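PDB 4FB4: putative branched-chain amino acid transport system substrate-binding protein from Rhodopseudomonas palustris, which probably serves as the periplasmic solute receptor of an ABC importer and here holds caffeic acid, an aromatic plant acid, between its two lobes. Local coordinates for residues A[60-65]-A[86-91]; A[97-102]-A[113-118]; A[141-146]-A[196-201]; A[265-270]-A[283-288]. One frame throughout, in Å; residues are numbered along the deposited sequence.

Contact 1: residues A[60-65]-A[86-91]; sequences NARRFV and SNVANE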
loop_
_atom_site.group_PDB
_atom_site.type_symbol
_atom_site.label_atom_id
_atom_site.label_comp_id
_atom_site.label_asym_id
_atom_site.label_seq_id
_atom_site.Cartn_x
_atom_site.Cartn_y
_atom_site.Cartn_z
ATOM N N ASN A 60 20.109 -1.017 -2.347
ATOM C CA ASN A 60 19.829 -0.733 -0.925
ATOM C C ASN A 60 19.538 -2.011 -0.148
ATOM O O ASN A 60 20.135 -2.267 0.894
ATOM C CB ASN A 60 18.639 0.192 -0.746
ATOM C CG ASN A 60 18.871 1.562 -1.274
ATOM O OD1 ASN A 60 19.995 1.959 -1.577
ATOM N ND2 ASN A 60 17.799 2.320 -1.373
ATOM N N ALA A 61 18.636 -2.850 -0.680
ATOM C CA ALA A 61 18.317 -4.101 -0.035
ATOM C C ALA A 61 19.536 -4.980 0.174
ATOM O O ALA A 61 19.690 -5.563 1.262
ATOM C CB ALA A 61 17.222 -4.884 -0.791
ATOM N N ARG A 62 20.413 -5.101 -0.830
ATOM C CA ARG A 62 21.603 -5.912 -0.659
ATOM C C ARG A 62 22.558 -5.308 0.387
ATOM O O ARG A 62 23.161 -6.028 1.171
ATOM C CB ARG A 62 22.315 -6.127 -1.983
ATOM C CG ARG A 62 23.656 -6.854 -1.913
ATOM C CD ARG A 62 23.582 -8.245 -1.306
ATOM N NE ARG A 62 22.644 -9.088 -2.000
ATOM C CZ ARG A 62 22.434 -10.390 -1.749
ATOM N NH1 ARG A 62 23.130 -11.038 -0.810
ATOM N NH2 ARG A 62 21.497 -11.051 -2.467
ATOM N N ARG A 63 22.708 -4.000 0.374
ATOM C CA ARG A 63 23.499 -3.313 1.420
ATOM C C ARG A 63 22.989 -3.653 2.831
ATOM O O ARG A 63 23.802 -3.839 3.755
ATOM C CB ARG A 63 23.482 -1.780 1.229
ATOM C CG ARG A 63 24.532 -1.214 0.269
ATOM C CD ARG A 63 24.513 0.340 0.228
ATOM N NE ARG A 63 24.752 0.960 1.542
ATOM C CZ ARG A 63 24.509 2.240 1.870
ATOM N NH1 ARG A 63 24.025 3.106 0.991
ATOM N NH2 ARG A 63 24.763 2.671 3.107
ATOM N N PHE A 64 21.659 -3.722 3.018
ATOM C CA PHE A 64 21.095 -4.079 4.322
ATOM C C PHE A 64 21.481 -5.475 4.736
ATOM O O PHE A 64 21.774 -5.714 5.909
ATOM C CB PHE A 64 19.566 -4.021 4.341
ATOM C CG PHE A 64 19.003 -2.644 4.136
ATOM C CD1 PHE A 64 19.598 -1.554 4.663
ATOM C CD2 PHE A 64 17.822 -2.489 3.432
ATOM C CE1 PHE A 64 19.040 -0.290 4.497
ATOM C CE2 PHE A 64 17.294 -1.235 3.211
ATOM C CZ PHE A 64 17.908 -0.135 3.759
ATOM N N VAL A 65 21.493 -6.389 3.775
ATOM C CA VAL A 65 21.959 -7.756 4.041
ATOM C C VAL A 65 23.427 -7.817 4.333
ATOM O O VAL A 65 23.841 -8.419 5.332
ATOM C CB VAL A 65 21.724 -8.698 2.838
ATOM C CG1 VAL A 65 22.441 -10.056 3.055
ATOM C CG2 VAL A 65 20.238 -8.848 2.583
ATOM N N SER A 86 11.988 -7.734 -2.956
ATOM C CA SER A 86 11.546 -9.114 -2.728
ATOM C C SER A 86 12.519 -10.121 -3.375
ATOM O O SER A 86 12.802 -11.174 -2.805
ATOM C CB SER A 86 10.141 -9.292 -3.242
ATOM O OG SER A 86 9.710 -10.639 -3.018
ATOM N N ASN A 87 13.035 -9.811 -4.548
ATOM C CA ASN A 87 14.029 -10.688 -5.181
ATOM C C ASN A 87 15.279 -10.856 -4.293
ATOM O O ASN A 87 15.808 -11.967 -4.117
ATOM C CB ASN A 87 14.428 -10.184 -6.563
ATOM C CG ASN A 87 13.310 -10.289 -7.595
ATOM O OD1 ASN A 87 12.404 -11.105 -7.494
ATOM N ND2 ASN A 87 13.334 -9.377 -8.533
ATOM N N VAL A 88 15.792 -9.748 -3.779
ATOM C CA VAL A 88 16.976 -9.791 -2.926
ATOM C C VAL A 88 16.712 -10.557 -1.615
ATOM O O VAL A 88 17.486 -11.460 -1.216
ATOM C CB VAL A 88 17.515 -8.379 -2.609
ATOM C CG1 VAL A 88 18.650 -8.489 -1.603
ATOM C CG2 VAL A 88 18.006 -7.650 -3.874
ATOM N N ALA A 89 15.590 -10.221 -0.958
ATOM C CA ALA A 89 15.173 -10.857 0.285
ATOM C C ALA A 89 15.011 -12.337 0.144
ATOM O O ALA A 89 15.449 -13.069 1.033
ATOM C CB ALA A 89 13.873 -10.256 0.813
ATOM N N ASN A 90 14.441 -12.800 -0.968
ATOM C CA ASN A 90 14.268 -14.236 -1.135
ATOM C C ASN A 90 15.576 -14.948 -1.409
ATOM O O ASN A 90 15.751 -16.089 -0.973
ATOM C CB ASN A 90 13.165 -14.595 -2.148
ATOM C CG ASN A 90 11.780 -14.473 -1.526
ATOM O OD1 ASN A 90 11.267 -15.468 -1.034
ATOM N ND2 ASN A 90 11.175 -13.268 -1.546
ATOM N N GLU A 91 16.519 -14.275 -2.030
ATOM C CA GLU A 91 17.803 -14.903 -2.344
ATOM C C GLU A 91 18.705 -14.914 -1.084
ATOM O O GLU A 91 19.401 -15.896 -0.789
ATOM C CB GLU A 91 18.469 -14.140 -3.500
ATOM C CG GLU A 91 19.625 -14.907 -4.162
ATOM C CD GLU A 91 21.007 -14.634 -3.598
ATOM O OE1 GLU A 91 21.126 -13.831 -2.632
ATOM O OE2 GLU A 91 21.993 -15.254 -4.129
#

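Contact 2: residues A[97-102]-A[113-118]; sequences IALAPL and VAMPQP. With DHC (caffeic acid), chain B.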
loop_
_atom_site.group_PDB
_atom_site.type_symbol
_atom_site.label_atom_id
_atom_site.label_comp_id
_atom_site.label_asym_id
_atom_site.label_seq_id
_atom_site.Cartn_x
_atom_site.Cartn_y
_atom_site.Cartn_z
ATOM N N ILE A 97 9.040 -7.247 4.623
ATOM C CA ILE A 97 7.719 -6.678 4.730
ATOM C C ILE A 97 7.573 -5.613 3.651
ATOM O O ILE A 97 8.248 -4.594 3.663
ATOM C CB ILE A 97 7.437 -6.066 6.135
ATOM C CG1 ILE A 97 7.635 -7.106 7.255
ATOM C CG2 ILE A 97 6.038 -5.488 6.136
ATOM C CD1 ILE A 97 7.540 -6.544 8.679
ATOM N N ALA A 98 6.751 -5.886 2.643
ATOM C CA ALA A 98 6.534 -4.988 1.508
ATOM C C ALA A 98 5.620 -3.840 1.934
ATOM O O ALA A 98 4.659 -4.078 2.608
ATOM C CB ALA A 98 5.913 -5.791 0.342
ATOM N N LEU A 99 5.944 -2.592 1.547
ATOM C CA LEU A 99 5.135 -1.425 1.800
ATOM C C LEU A 99 4.347 -0.945 0.580
ATOM O O LEU A 99 3.757 0.152 0.608
ATOM C CB LEU A 99 6.004 -0.290 2.411
ATOM C CG LEU A 99 6.772 -0.624 3.702
ATOM C CD1 LEU A 99 7.611 0.552 4.240
ATOM C CD2 LEU A 99 5.826 -1.142 4.757
ATOM N N ALA A 100 4.355 -1.737 -0.500
ATOM C CA ALA A 100 3.538 -1.514 -1.688
ATOM C C ALA A 100 2.988 -2.885 -2.107
ATOM O O ALA A 100 3.546 -3.932 -1.737
ATOM C CB ALA A 100 4.359 -0.883 -2.822
ATOM N N PRO A 101 1.851 -2.902 -2.815
ATOM C CA PRO A 101 1.352 -4.178 -3.238
ATOM C C PRO A 101 2.360 -4.769 -4.249
ATOM O O PRO A 101 3.119 -4.048 -4.929
ATOM C CB PRO A 101 0.003 -3.854 -3.911
ATOM C CG PRO A 101 -0.331 -2.473 -3.547
ATOM C CD PRO A 101 0.960 -1.784 -3.238
ATOM N N LEU A 102 2.449 -6.067 -4.295
ATOM C CA LEU A 102 3.236 -6.672 -5.325
ATOM C C LEU A 102 2.682 -8.015 -5.624
ATOM O O LEU A 102 2.006 -8.587 -4.767
ATOM C CB LEU A 102 4.676 -6.816 -4.895
ATOM C CG LEU A 102 5.030 -7.964 -3.972
ATOM C CD1 LEU A 102 6.510 -8.181 -4.222
ATOM C CD2 LEU A 102 4.670 -7.556 -2.553
ATOM N N VAL A 113 6.134 -10.796 2.908
ATOM C CA VAL A 113 4.711 -10.559 3.186
ATOM C C VAL A 113 4.461 -9.139 2.759
ATOM O O VAL A 113 5.406 -8.377 2.550
ATOM C CB VAL A 113 4.344 -10.761 4.672
ATOM C CG1 VAL A 113 4.556 -12.236 5.086
ATOM C CG2 VAL A 113 5.112 -9.802 5.546
ATOM N N ALA A 114 3.205 -8.758 2.655
ATOM C CA ALA A 114 2.859 -7.384 2.253
ATOM C C ALA A 114 1.861 -6.743 3.184
ATOM O O ALA A 114 0.942 -7.387 3.659
ATOM C CB ALA A 114 2.365 -7.358 0.813
HETATM N N MSE A 115 2.080 -5.472 3.487
HETATM C CA MSE A 115 1.195 -4.729 4.342
HETATM C C MSE A 115 0.000 -4.099 3.630
HETATM O O MSE A 115 -1.087 -4.072 4.217
HETATM C CB MSE A 115 1.927 -3.589 5.114
HETATM C CG MSE A 115 3.059 -4.033 5.989
HETATM SE SE MSE A 115 2.526 -5.349 7.332
HETATM C CE MSE A 115 1.676 -4.101 8.232
ATOM N N PRO A 116 0.189 -3.510 2.411
ATOM C CA PRO A 116 -0.993 -2.895 1.750
ATOM C C PRO A 116 -2.026 -3.931 1.397
ATOM O O PRO A 116 -1.698 -5.094 1.198
ATOM C CB PRO A 116 -0.418 -2.291 0.451
ATOM C CG PRO A 116 1.017 -1.982 0.792
ATOM C CD PRO A 116 1.439 -3.148 1.717
ATOM N N GLN A 117 -3.281 -3.510 1.361
ATOM C CA GLN A 117 -4.383 -4.399 1.017
ATOM C C GLN A 117 -4.186 -5.020 -0.389
ATOM O O GLN A 117 -3.792 -4.330 -1.320
ATOM C CB GLN A 117 -5.681 -3.627 1.047
ATOM C CG GLN A 117 -6.110 -3.199 2.443
ATOM C CD GLN A 117 -5.498 -1.887 2.875
ATOM O OE1 GLN A 117 -4.694 -1.298 2.150
ATOM N NE2 GLN A 117 -5.849 -1.439 4.089
ATOM N N PRO A 118 -4.447 -6.324 -0.524
ATOM C CA PRO A 118 -4.281 -6.906 -1.857
ATOM C C PRO A 118 -5.319 -6.316 -2.815
ATOM O O PRO A 118 -6.435 -5.922 -2.396
ATOM C CB PRO A 118 -4.516 -8.412 -1.641
ATOM C CG PRO A 118 -5.238 -8.514 -0.368
ATOM C CD PRO A 118 -4.873 -7.323 0.478
HETATM C C1 DHC B . 2.332 1.686 -7.061
HETATM O O1 DHC B . 3.105 0.861 -7.555
HETATM C C2 DHC B . 1.338 1.339 -6.012
HETATM C C3 DHC B . 1.406 2.049 -4.908
HETATM C "C1'" DHC B . 0.560 1.747 -3.674
HETATM C "C2'" DHC B . 1.114 2.007 -2.436
HETATM C "C3'" DHC B . 0.424 1.732 -1.276
HETATM C "C4'" DHC B . -0.919 1.155 -1.301
HETATM C "C5'" DHC B . -1.467 0.866 -2.551
HETATM C "C6'" DHC B . -0.701 1.163 -3.707
HETATM O "O4'" DHC B . -1.557 0.924 -0.118
HETATM O "O3'" DHC B . 1.015 2.050 -0.094
HETATM O O2 DHC B . 2.424 2.902 -7.346
#

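Contact 3: residues A[141-146]-A[196-201]; sequences IGYSDS and VGASGT. With DHC (caffeic acid), chain B.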
loop_
_atom_site.group_PDB
_atom_site.type_symbol
_atom_site.label_atom_id
_atom_site.label_comp_id
_atom_site.label_asym_id
_atom_site.label_seq_id
_atom_site.Cartn_x
_atom_site.Cartn_y
_atom_site.Cartn_z
ATOM N N ILE A 141 -7.739 3.210 -17.211
ATOM C CA ILE A 141 -6.497 3.920 -17.540
ATOM C C ILE A 141 -5.542 3.654 -16.380
ATOM O O ILE A 141 -5.873 3.871 -15.210
ATOM C CB ILE A 141 -6.686 5.434 -17.858
ATOM C CG1 ILE A 141 -5.314 6.089 -18.072
ATOM C CG2 ILE A 141 -7.419 6.175 -16.737
ATOM C CD1 ILE A 141 -5.318 7.335 -18.917
ATOM N N GLY A 142 -4.347 3.147 -16.686
ATOM C CA GLY A 142 -3.420 2.799 -15.619
ATOM C C GLY A 142 -1.992 2.740 -16.074
ATOM O O GLY A 142 -1.711 2.802 -17.267
ATOM N N TYR A 143 -1.100 2.573 -15.127
ATOM C CA TYR A 143 0.302 2.511 -15.454
ATOM C C TYR A 143 0.612 1.349 -16.402
ATOM O O TYR A 143 0.017 0.276 -16.282
ATOM C CB TYR A 143 1.145 2.291 -14.229
ATOM C CG TYR A 143 1.127 3.347 -13.154
ATOM C CD1 TYR A 143 1.037 4.694 -13.463
ATOM C CD2 TYR A 143 1.266 2.996 -11.818
ATOM C CE1 TYR A 143 1.052 5.663 -12.451
ATOM C CE2 TYR A 143 1.271 3.950 -10.810
ATOM C CZ TYR A 143 1.191 5.300 -11.142
ATOM O OH TYR A 143 1.193 6.294 -10.158
ATOM N N SER A 144 1.602 1.564 -17.265
ATOM C CA SER A 144 2.179 0.505 -18.111
ATOM C C SER A 144 3.244 -0.256 -17.319
ATOM O O SER A 144 4.406 -0.341 -17.742
ATOM C CB SER A 144 2.801 1.134 -19.374
ATOM O OG SER A 144 3.574 2.304 -19.036
ATOM N N ASP A 145 2.879 -0.766 -16.148
ATOM C CA ASP A 145 3.807 -1.598 -15.352
ATOM C C ASP A 145 3.018 -2.570 -14.483
ATOM O O ASP A 145 1.809 -2.703 -14.682
ATOM C CB ASP A 145 4.782 -0.745 -14.522
ATOM C CG ASP A 145 4.102 0.060 -13.422
ATOM O OD1 ASP A 145 3.018 -0.334 -12.929
ATOM O OD2 ASP A 145 4.676 1.115 -13.076
ATOM N N SER A 146 3.695 -3.232 -13.537
ATOM C CA SER A 146 3.100 -4.343 -12.776
ATOM C C SER A 146 1.904 -3.881 -11.913
ATOM O O SER A 146 0.914 -4.597 -11.788
ATOM C CB SER A 146 4.177 -5.015 -11.911
ATOM O OG SER A 146 5.030 -4.036 -11.256
ATOM N N VAL A 196 -9.133 4.180 -12.547
ATOM C CA VAL A 196 -7.817 4.724 -12.732
ATOM C C VAL A 196 -6.891 3.851 -11.879
ATOM O O VAL A 196 -7.056 3.768 -10.650
ATOM C CB VAL A 196 -7.715 6.171 -12.244
ATOM C CG1 VAL A 196 -6.265 6.631 -12.369
ATOM C CG2 VAL A 196 -8.670 7.094 -12.998
ATOM N N GLY A 197 -5.981 3.142 -12.535
ATOM C CA GLY A 197 -4.983 2.305 -11.881
ATOM C C GLY A 197 -3.656 3.015 -11.685
ATOM O O GLY A 197 -2.673 2.768 -12.410
ATOM N N ALA A 198 -3.599 3.885 -10.688
ATOM C CA ALA A 198 -2.424 4.696 -10.465
ATOM C C ALA A 198 -2.272 5.021 -8.975
ATOM O O ALA A 198 -2.955 4.440 -8.116
ATOM C CB ALA A 198 -2.532 5.991 -11.287
ATOM N N SER A 199 -1.359 5.915 -8.672
ATOM C CA SER A 199 -1.060 6.224 -7.274
ATOM C C SER A 199 -0.496 7.623 -7.142
ATOM O O SER A 199 -0.016 8.213 -8.120
ATOM C CB SER A 199 -0.100 5.208 -6.727
ATOM O OG SER A 199 1.145 5.260 -7.404
ATOM N N GLY A 200 -0.613 8.147 -5.932
ATOM C CA GLY A 200 0.033 9.368 -5.558
ATOM C C GLY A 200 -0.341 10.517 -6.464
ATOM O O GLY A 200 -1.489 10.663 -6.830
ATOM N N THR A 201 0.642 11.319 -6.836
ATOM C CA THR A 201 0.433 12.443 -7.766
ATOM C C THR A 201 -0.113 12.028 -9.141
ATOM O O THR A 201 -1.062 12.647 -9.648
ATOM C CB THR A 201 1.765 13.215 -7.924
ATOM O OG1 THR A 201 2.117 13.692 -6.621
ATOM C CG2 THR A 201 1.644 14.413 -8.910
HETATM C C1 DHC B . 2.332 1.686 -7.061
HETATM O O1 DHC B . 3.105 0.861 -7.555
HETATM C C2 DHC B . 1.338 1.339 -6.012
HETATM C C3 DHC B . 1.406 2.049 -4.908
HETATM C "C1'" DHC B . 0.560 1.747 -3.674
HETATM C "C2'" DHC B . 1.114 2.007 -2.436
HETATM C "C3'" DHC B . 0.424 1.732 -1.276
HETATM C "C4'" DHC B . -0.919 1.155 -1.301
HETATM C "C5'" DHC B . -1.467 0.866 -2.551
HETATM C "C6'" DHC B . -0.701 1.163 -3.707
HETATM O "O4'" DHC B . -1.557 0.924 -0.118
HETATM O "O3'" DHC B . 1.015 2.050 -0.094
HETATM O O2 DHC B . 2.424 2.902 -7.346
#

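Contact 4: residues A[265-270]-A[283-288]; sequences LELNTA and FAAHSF. With DHC (caffeic acid), chain B.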
loop_
_atom_site.group_PDB
_atom_site.type_symbol
_atom_site.label_atom_id
_atom_site.label_comp_id
_atom_site.label_asym_id
_atom_site.label_seq_id
_atom_site.Cartn_x
_atom_site.Cartn_y
_atom_site.Cartn_z
ATOM N N LEU A 265 -6.041 5.162 16.032
ATOM C CA LEU A 265 -6.013 6.350 16.898
ATOM C C LEU A 265 -4.638 6.682 17.395
ATOM O O LEU A 265 -4.261 7.849 17.445
ATOM C CB LEU A 265 -6.920 6.184 18.102
ATOM C CG LEU A 265 -8.415 6.177 17.894
ATOM C CD1 LEU A 265 -9.081 5.867 19.259
ATOM C CD2 LEU A 265 -8.959 7.505 17.346
ATOM N N GLU A 266 -3.884 5.679 17.781
ATOM C CA GLU A 266 -2.496 5.895 18.229
ATOM C C GLU A 266 -1.707 6.582 17.108
ATOM O O GLU A 266 -1.137 7.663 17.319
ATOM C CB GLU A 266 -1.832 4.564 18.639
ATOM C CG GLU A 266 -0.349 4.672 19.002
ATOM C CD GLU A 266 0.331 3.331 19.262
ATOM O OE1 GLU A 266 -0.358 2.271 19.336
ATOM O OE2 GLU A 266 1.588 3.328 19.362
ATOM N N LEU A 267 -1.656 5.986 15.916
ATOM C CA LEU A 267 -0.889 6.577 14.831
ATOM C C LEU A 267 -1.386 7.995 14.456
ATOM O O LEU A 267 -0.614 8.947 14.356
ATOM C CB LEU A 267 -0.969 5.683 13.593
ATOM C CG LEU A 267 -0.452 6.344 12.328
ATOM C CD1 LEU A 267 1.004 6.726 12.410
ATOM C CD2 LEU A 267 -0.713 5.452 11.120
ATOM N N ASN A 268 -2.682 8.106 14.203
ATOM C CA ASN A 268 -3.232 9.377 13.763
ATOM C C ASN A 268 -3.032 10.462 14.780
ATOM O O ASN A 268 -2.787 11.616 14.385
ATOM C CB ASN A 268 -4.714 9.256 13.361
ATOM C CG ASN A 268 -4.900 8.512 12.052
ATOM O OD1 ASN A 268 -3.926 8.186 11.355
ATOM N ND2 ASN A 268 -6.130 8.216 11.721
ATOM N N THR A 269 -3.183 10.150 16.061
ATOM C CA THR A 269 -2.934 11.175 17.105
ATOM C C THR A 269 -1.495 11.689 17.075
ATOM O O THR A 269 -1.272 12.898 17.092
ATOM C CB THR A 269 -3.231 10.678 18.517
ATOM O OG1 THR A 269 -4.584 10.231 18.568
ATOM C CG2 THR A 269 -3.012 11.859 19.595
ATOM N N ALA A 270 -0.529 10.771 16.953
ATOM C CA ALA A 270 0.887 11.152 16.861
ATOM C C ALA A 270 1.143 11.958 15.603
ATOM O O ALA A 270 1.715 13.043 15.663
ATOM C CB ALA A 270 1.795 9.901 16.884
ATOM N N PHE A 283 -0.518 5.681 3.704
ATOM C CA PHE A 283 0.905 5.277 3.502
ATOM C C PHE A 283 1.701 5.251 4.805
ATOM O O PHE A 283 2.418 4.249 5.080
ATOM C CB PHE A 283 1.540 6.190 2.444
ATOM C CG PHE A 283 0.675 6.355 1.221
ATOM C CD1 PHE A 283 0.226 5.245 0.537
ATOM C CD2 PHE A 283 0.259 7.603 0.820
ATOM C CE1 PHE A 283 -0.607 5.398 -0.552
ATOM C CE2 PHE A 283 -0.555 7.758 -0.279
ATOM C CZ PHE A 283 -1.021 6.635 -0.917
ATOM N N ALA A 284 1.521 6.293 5.627
ATOM C CA ALA A 284 2.038 6.327 7.020
ATOM C C ALA A 284 1.647 5.069 7.783
ATOM O O ALA A 284 2.451 4.466 8.481
ATOM C CB ALA A 284 1.508 7.564 7.770
ATOM N N ALA A 285 0.444 4.616 7.565
ATOM C CA ALA A 285 -0.074 3.498 8.272
ATOM C C ALA A 285 0.658 2.231 7.949
ATOM O O ALA A 285 0.778 1.358 8.804
ATOM C CB ALA A 285 -1.578 3.381 8.015
ATOM N N HIS A 286 1.174 2.081 6.732
ATOM C CA HIS A 286 1.840 0.821 6.372
ATOM C C HIS A 286 3.123 0.605 7.126
ATOM O O HIS A 286 3.429 -0.532 7.565
ATOM C CB HIS A 286 2.096 0.692 4.859
ATOM C CG HIS A 286 0.864 0.693 4.030
ATOM N ND1 HIS A 286 -0.230 0.026 4.368
ATOM C CD2 HIS A 286 0.587 1.304 2.831
ATOM C CE1 HIS A 286 -1.194 0.244 3.451
ATOM N NE2 HIS A 286 -0.683 0.992 2.502
ATOM N N SER A 287 3.951 1.640 7.205
ATOM C CA SER A 287 5.176 1.499 7.988
ATOM C C SER A 287 4.893 1.340 9.503
ATOM O O SER A 287 5.510 0.511 10.185
ATOM C CB SER A 287 6.188 2.630 7.690
ATOM O OG SER A 287 5.698 3.861 8.058
ATOM N N PHE A 288 3.930 2.090 10.023
ATOM C CA PHE A 288 3.511 1.951 11.401
ATOM C C PHE A 288 3.048 0.505 11.685
ATOM O O PHE A 288 3.468 -0.101 12.677
ATOM C CB PHE A 288 2.410 2.937 11.678
ATOM C CG PHE A 288 1.889 2.935 13.086
ATOM C CD1 PHE A 288 2.502 3.701 14.071
ATOM C CD2 PHE A 288 0.773 2.208 13.422
ATOM C CE1 PHE A 288 2.013 3.713 15.347
ATOM C CE2 PHE A 288 0.275 2.234 14.699
ATOM C CZ PHE A 288 0.895 3.007 15.659
HETATM C C1 DHC B . 2.332 1.686 -7.061
HETATM O O1 DHC B . 3.105 0.861 -7.555
HETATM C C2 DHC B . 1.338 1.339 -6.012
HETATM C C3 DHC B . 1.406 2.049 -4.908
HETATM C "C1'" DHC B . 0.560 1.747 -3.674
HETATM C "C2'" DHC B . 1.114 2.007 -2.436
HETATM C "C3'" DHC B . 0.424 1.732 -1.276
HETATM C "C4'" DHC B . -0.919 1.155 -1.301
HETATM C "C5'" DHC B . -1.467 0.866 -2.551
HETATM C "C6'" DHC B . -0.701 1.163 -3.707
HETATM O "O4'" DHC B . -1.557 0.924 -0.118
HETATM O "O3'" DHC B . 1.015 2.050 -0.094
HETATM O O2 DHC B . 2.424 2.902 -7.346
#

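Contact 1: residues A[60-65]-A[86-91]
R62 and E91 join two neighbouring helices through a salt bridge in which NH2 of R62 lies 2.8 Å from OE1 of E91. The carboxylate oxygen sits at the edge of the guanidinium, close to its plane, whereas NH2 meets OE1 from above the carboxylate plane; a single N-H···O bond at 159° carries the bridge. V88 lies alongside, its CG1 3.9 Å from NH2 of R62. CG1 of V88 is also at the limit of touching CG2 of V65, 4.5 Å away. Deeper in, CB of A61 rests 4.0 Å from CB of V88. The R62 chain leaves its helix with CG anti to the backbone N (chi1 174°) and then bends at chi2 and chi3, which carries the guanidinium past V88 to E91. A methionine at R62 could still lie along V88, but it would probably leave the E91 carboxylate without its charged mate. Behind this layer, N60 is bonded to T13 and D49, and N90 to W111 and R108. The segments of helices 54-66 and 79-92 run nearly parallel, 27° apart with axes 9.3 Å from each other, as adjacent helices do on one side of a Rossmann-like alpha/beta lobe of periplasmic binding proteins.

Contact 2: residues A[97-102]-A[113-118]
I97 and A98 pair in parallel with V113 and A114 at the edge of the six-stranded sheet, and the short helix 106-109 links the two strands as a beta-alpha-beta unit. Two nearly straight backbone bonds hold them: A98 N to V113 O at 2.8 Å, and M115 N to A98 O at 3.1 Å. Past A98 and A114 the strand pairing ends and both chains run on as loops towards the caffeic acid.

The side chains divide between the two faces of the sheet. On one, I97 and V113 lie side by side pointing the same way, while CG2 of I97 presses against CG of M115, a selenomethionine, at 3.3 Å, tighter than ordinary van der Waals contact. The M115 chain is bent at chi2 and chi3, which also brings its SE against the same methyl group; A290 of helix 282-302 packs on I97, and V293 on M115. On the other, CB of A98 and CB of A114 meet at 3.9 Å. CD2 of L102 joins CB of A114, and T82 of helix 79-92 packs on A98 and L102.

Beyond the strands, P116 wedges its ring against the turn at L99 and A100, with CG 3.6 Å from CA of A100. The two prolines then form part of the ligand pocket: CD of P101 touches the catechol ring, and CB of P116 approaches its O4' at 3.5 Å. Close by, the ligand's O3' gives a weak hydrogen bond to L99 O, 3.4 Å long.

Contact 3: residues A[141-146]-A[196-201]
Y143 reaches from the end of strand 137-143 to S199, and its hydroxyl OH donates to OG of S199 at 2.9 Å. With CG of Y143 anti to the carbonyl carbon (chi1 -63°), the ring lies over A198. It is packed closely from that side: CA of A198 lies over the face, 4.0 Å from the centroid in a CH-pi contact, and G197 O stands over the same face, also offset toward the rim. OG of S199 comes at the ring edge, in its plane, and in turn donates to carboxylate O2 of the caffeic acid at 2.7 Å. Y143 is thus a second-shell residue that positions the first-shell S199. A phenylalanine in place of Y143 would keep the ring over A198 but would probably leave S199 OG freer to turn away from the ligand.

Below the ring the strands are close: G142 and G197 bring their CA atoms within 4.1 Å, and G197 N binds I141 O at 2.8 Å before Y143 N returns to G197 O at 3.1 Å. A side chain at G142 would crowd G197 O. The opposite end is looser; S144 and T201 are exposed and the chains diverge, D145 capping the helix that follows and pairing with R174. Strands 137-143 and 193-197 are parallel neighbours in the seven-stranded sheet, flanked by strands 165-172 and 218-221, while P206 of helix 200-212 packs on both I141 and V196.

Contact 4: residues A[265-270]-A[283-288]
L267 and F288 both start with CG anti to the backbone N (chi1 168° in L267), a choice that sends each side chain out from its own helix to slide past the other in opposite directions. The F288 ring thereby comes to lie under L267, whose CB stands over the ring centre, 3.7 Å from the centroid and 5° off the normal, in a CH-pi contact. CD1 of L267 reaches the rim at CD1 of F288, 3.8 Å away, while CD2 of L267 turns to the backbone of A285 and meets its CA at 3.5 Å.

E266 approaches the same ring from the edge. Its extended chain sets CD in the ring plane, 3.7 Å from CZ of F288, with the carboxylate almost perpendicular to the ring; its OE1 forms a salt bridge with K292. The helix segments cross at 121° with axes 10.7 Å apart, helix 261-275 covering one side of helix 282-302.

H286 leaves its helix on the side away from helix 261-275, and its NE2 shares a hydrogen bond with O4' of caffeic acid at 2.8 Å. The packing between the segments is thus apolar, with the E266-K292 salt bridge adding a charged link at its edge, while the histidine directs hydrogen bonding at the ligand.

How the contacts relate
The four contacts follow one another along the chain without interleaving. Contacts 1 and 2 belong to the lobe built on the six-stranded sheet; their centres are about 16 Å apart, and they touch where S86 packs on L102. Contact 3 lies in the seven-stranded sheet of the other lobe, its centre about 16 Å from that of contact 2. Contact 4 packs against contact 2 through H286, which meets P116, L99 and M115. Contacts 2, 3 and 4 all reach the caffeic acid, the first and last at its catechol end and contact 3 at its carboxylate, consistent with a ligand clasped between two lobes; contact 1 does not reach the ligand and is helix packing within the first lobe.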